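Local coordinates for protein PA0821 (Pseudomonas aeruginosa, PDB 7DRG) that probably acts as the immunity protein (antitoxin) that neutralises a putative VRR-NUC domain-containing type VI secretion effector, at residues L76-P81 / P86-R91. Residues are numbered along the deposited sequence; the frame is centred on the assembly and turned at random.
Sequences LWREEP and PLTAYR
The carbonyl O of Leu76 is gripped twice, by the backbone N of Thr88 at 3.0 Å and by a water at 2.9 Å. The same water accepts from Arg78 NE at 3.0 Å and bonds Thr88 OG1, tying the guanidinium of Arg78, just past the end of strand 75-77, to the hydroxyl of Thr88 on strand 87-89. Leu76 N answers with a nearly straight bond to Thr88 O, 2.9 Å and 167° at the hydrogen; together with the Thr88 N to Leu76 O bond this makes Leu76 and Thr88 a hydrogen-bonded pair of a short antiparallel beta hairpin, strands 75-77 and 87-89. Next toward the loop, Trp77 and Leu87 form the non-hydrogen-bonded pair, their side chains on the other face from Leu76 and Thr88. Leu87 swings CG away from its own N (chi1 176°), which carries CD1 over the indole, 3.7 Å from the centroid of the Trp77 six-membered ring, a CH-pi contact. Towards the connecting loop, Arg78 N donates to Pro86 O at 2.8 Å. Pro81 CB sits over one face of the Arg78 guanidinium, whose NH2 also bonds the carbonyls of Gln83 and Lys85 in that loop. Strand 75-77 also pairs with strand 109-114, where Trp77 is backbone hydrogen-bonded to Cys112.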
loop_
_atom_site.group_PDB
_atom_site.type_symbol
_atom_site.label_atom_id
_atom_site.label_comp_id
_atom_site.label_asym_id
_atom_site.label_seq_id
_atom_site.Cartn_x
_atom_site.Cartn_y
_atom_site.Cartn_z
ATOM N N LEU B 76 -10.242 -13.845 27.148
ATOM C CA LEU B 76 -8.908 -14.232 27.589
ATOM C C LEU B 76 -8.459 -15.448 26.789
ATOM O O LEU B 76 -9.098 -16.510 26.852
ATOM C CB LEU B 76 -8.889 -14.545 29.088
ATOM C CG LEU B 76 -7.572 -15.161 29.557
ATOM C CD1 LEU B 76 -6.425 -14.181 29.372
ATOM C CD2 LEU B 76 -7.699 -15.583 31.016
ATOM N N TRP B 77 -7.359 -15.296 26.054
ATOM C CA TRP B 77 -6.739 -16.383 25.301
ATOM C C TRP B 77 -5.520 -16.899 26.061
ATOM O O TRP B 77 -4.705 -16.109 26.552
ATOM C CB TRP B 77 -6.321 -15.917 23.895
ATOM C CG TRP B 77 -7.452 -15.752 22.904
ATOM C CD1 TRP B 77 -8.061 -14.580 22.520
ATOM C CD2 TRP B 77 -8.096 -16.798 22.159
ATOM N NE1 TRP B 77 -9.044 -14.845 21.592
ATOM C CE2 TRP B 77 -9.083 -16.194 21.352
ATOM C CE3 TRP B 77 -7.933 -18.184 22.099
ATOM C CZ2 TRP B 77 -9.902 -16.931 20.498
ATOM C CZ3 TRP B 77 -8.750 -18.914 21.254
ATOM C CH2 TRP B 77 -9.724 -18.286 20.469
ATOM N N ARG B 78 -5.401 -18.223 26.164
ATOM C CA ARG B 78 -4.259 -18.861 26.800
ATOM C C ARG B 78 -3.799 -20.024 25.932
ATOM O O ARG B 78 -4.624 -20.795 25.438
ATOM C CB ARG B 78 -4.599 -19.367 28.212
ATOM C CG ARG B 78 -4.916 -18.266 29.234
ATOM C CD ARG B 78 -5.291 -18.876 30.578
ATOM N NE ARG B 78 -6.401 -19.798 30.408
ATOM C CZ ARG B 78 -6.671 -20.798 31.233
ATOM N NH1 ARG B 78 -5.913 -21.002 32.306
ATOM N NH2 ARG B 78 -7.704 -21.593 30.981
ATOM N N GLU B 79 -2.487 -20.151 25.747
ATOM C CA GLU B 79 -1.959 -21.227 24.912
ATOM C C GLU B 79 -1.811 -22.498 25.738
ATOM O O GLU B 79 -1.058 -22.521 26.718
ATOM C CB GLU B 79 -0.622 -20.839 24.286
ATOM C CG GLU B 79 -0.016 -21.958 23.449
ATOM C CD GLU B 79 1.132 -21.496 22.573
ATOM O OE1 GLU B 79 1.551 -22.279 21.692
ATOM O OE2 GLU B 79 1.610 -20.356 22.759
ATOM N N GLU B 80 -2.533 -23.548 25.331
ATOM C CA GLU B 80 -2.555 -24.879 25.934
ATOM C C GLU B 80 -2.469 -24.823 27.457
ATOM O O GLU B 80 -1.481 -25.277 28.046
ATOM C CB GLU B 80 -1.429 -25.739 25.358
ATOM C CG GLU B 80 -1.465 -25.807 23.835
ATOM C CD GLU B 80 -0.793 -27.042 23.274
ATOM O OE1 GLU B 80 -1.132 -27.434 22.137
ATOM O OE2 GLU B 80 0.069 -27.622 23.966
ATOM N N PRO B 81 -3.489 -24.285 28.121
ATOM C CA PRO B 81 -3.440 -24.174 29.579
ATOM C C PRO B 81 -3.569 -25.531 30.254
ATOM O O PRO B 81 -4.249 -26.435 29.765
ATOM C CB PRO B 81 -4.641 -23.280 29.905
ATOM C CG PRO B 81 -5.594 -23.527 28.787
ATOM C CD PRO B 81 -4.754 -23.771 27.565
ATOM N N PRO B 86 -8.455 -22.865 26.198
ATOM C CA PRO B 86 -7.693 -21.812 25.513
ATOM C C PRO B 86 -8.442 -20.496 25.415
ATOM O O PRO B 86 -7.810 -19.434 25.459
ATOM C CB PRO B 86 -7.430 -22.420 24.127
ATOM C CG PRO B 86 -7.485 -23.891 24.347
ATOM C CD PRO B 86 -8.516 -24.111 25.412
ATOM N N LEU B 87 -9.768 -20.529 25.307
ATOM C CA LEU B 87 -10.586 -19.329 25.195
ATOM C C LEU B 87 -11.579 -19.268 26.345
ATOM O O LEU B 87 -12.332 -20.220 26.571
ATOM C CB LEU B 87 -11.341 -19.296 23.867
ATOM C CG LEU B 87 -12.290 -18.104 23.748
ATOM C CD1 LEU B 87 -11.505 -16.798 23.816
ATOM C CD2 LEU B 87 -13.090 -18.197 22.455
ATOM N N THR B 88 -11.592 -18.141 27.061
ATOM C CA THR B 88 -12.510 -17.916 28.170
ATOM C C THR B 88 -13.138 -16.537 28.030
ATOM O O THR B 88 -12.430 -15.560 27.778
ATOM C CB THR B 88 -11.786 -18.027 29.525
ATOM O OG1 THR B 88 -11.037 -19.251 29.579
ATOM C CG2 THR B 88 -12.782 -17.991 30.678
ATOM N N ALA B 89 -14.458 -16.452 28.192
ATOM C CA ALA B 89 -15.096 -15.143 28.254
ATOM C C ALA B 89 -14.575 -14.379 29.464
ATOM O O ALA B 89 -14.369 -14.955 30.535
ATOM C CB ALA B 89 -16.615 -15.278 28.336
ATOM N N TYR B 90 -14.355 -13.074 29.289
ATOM C CA TYR B 90 -13.731 -12.279 30.350
ATOM C C TYR B 90 -14.542 -12.333 31.641
ATOM O O TYR B 90 -13.976 -12.378 32.741
ATOM C CB TYR B 90 -13.552 -10.836 29.872
ATOM C CG TYR B 90 -13.031 -9.870 30.921
ATOM C CD1 TYR B 90 -11.743 -9.993 31.430
ATOM C CD2 TYR B 90 -13.821 -8.819 31.370
ATOM C CE1 TYR B 90 -11.262 -9.098 32.392
ATOM C CE2 TYR B 90 -13.354 -7.928 32.324
ATOM C CZ TYR B 90 -12.076 -8.066 32.822
ATOM O OH TYR B 90 -11.623 -7.165 33.763
ATOM N N ARG B 91 -15.873 -12.345 31.518
ATOM C CA ARG B 91 -16.762 -12.492 32.667
ATOM C C ARG B 91 -16.470 -13.752 33.473
ATOM O O ARG B 91 -16.680 -13.767 34.691
ATOM C CB ARG B 91 -18.216 -12.533 32.198
ATOM C CG ARG B 91 -18.967 -11.230 32.286
ATOM C CD ARG B 91 -20.446 -11.473 32.017
ATOM N NE ARG B 91 -21.045 -12.335 33.034
ATOM C CZ ARG B 91 -21.651 -11.885 34.127
ATOM N NH1 ARG B 91 -21.741 -10.580 34.345
ATOM N NH2 ARG B 91 -22.169 -12.737 35.004
HETATM O O HOH W 1 -8.460 -18.792 28.453
#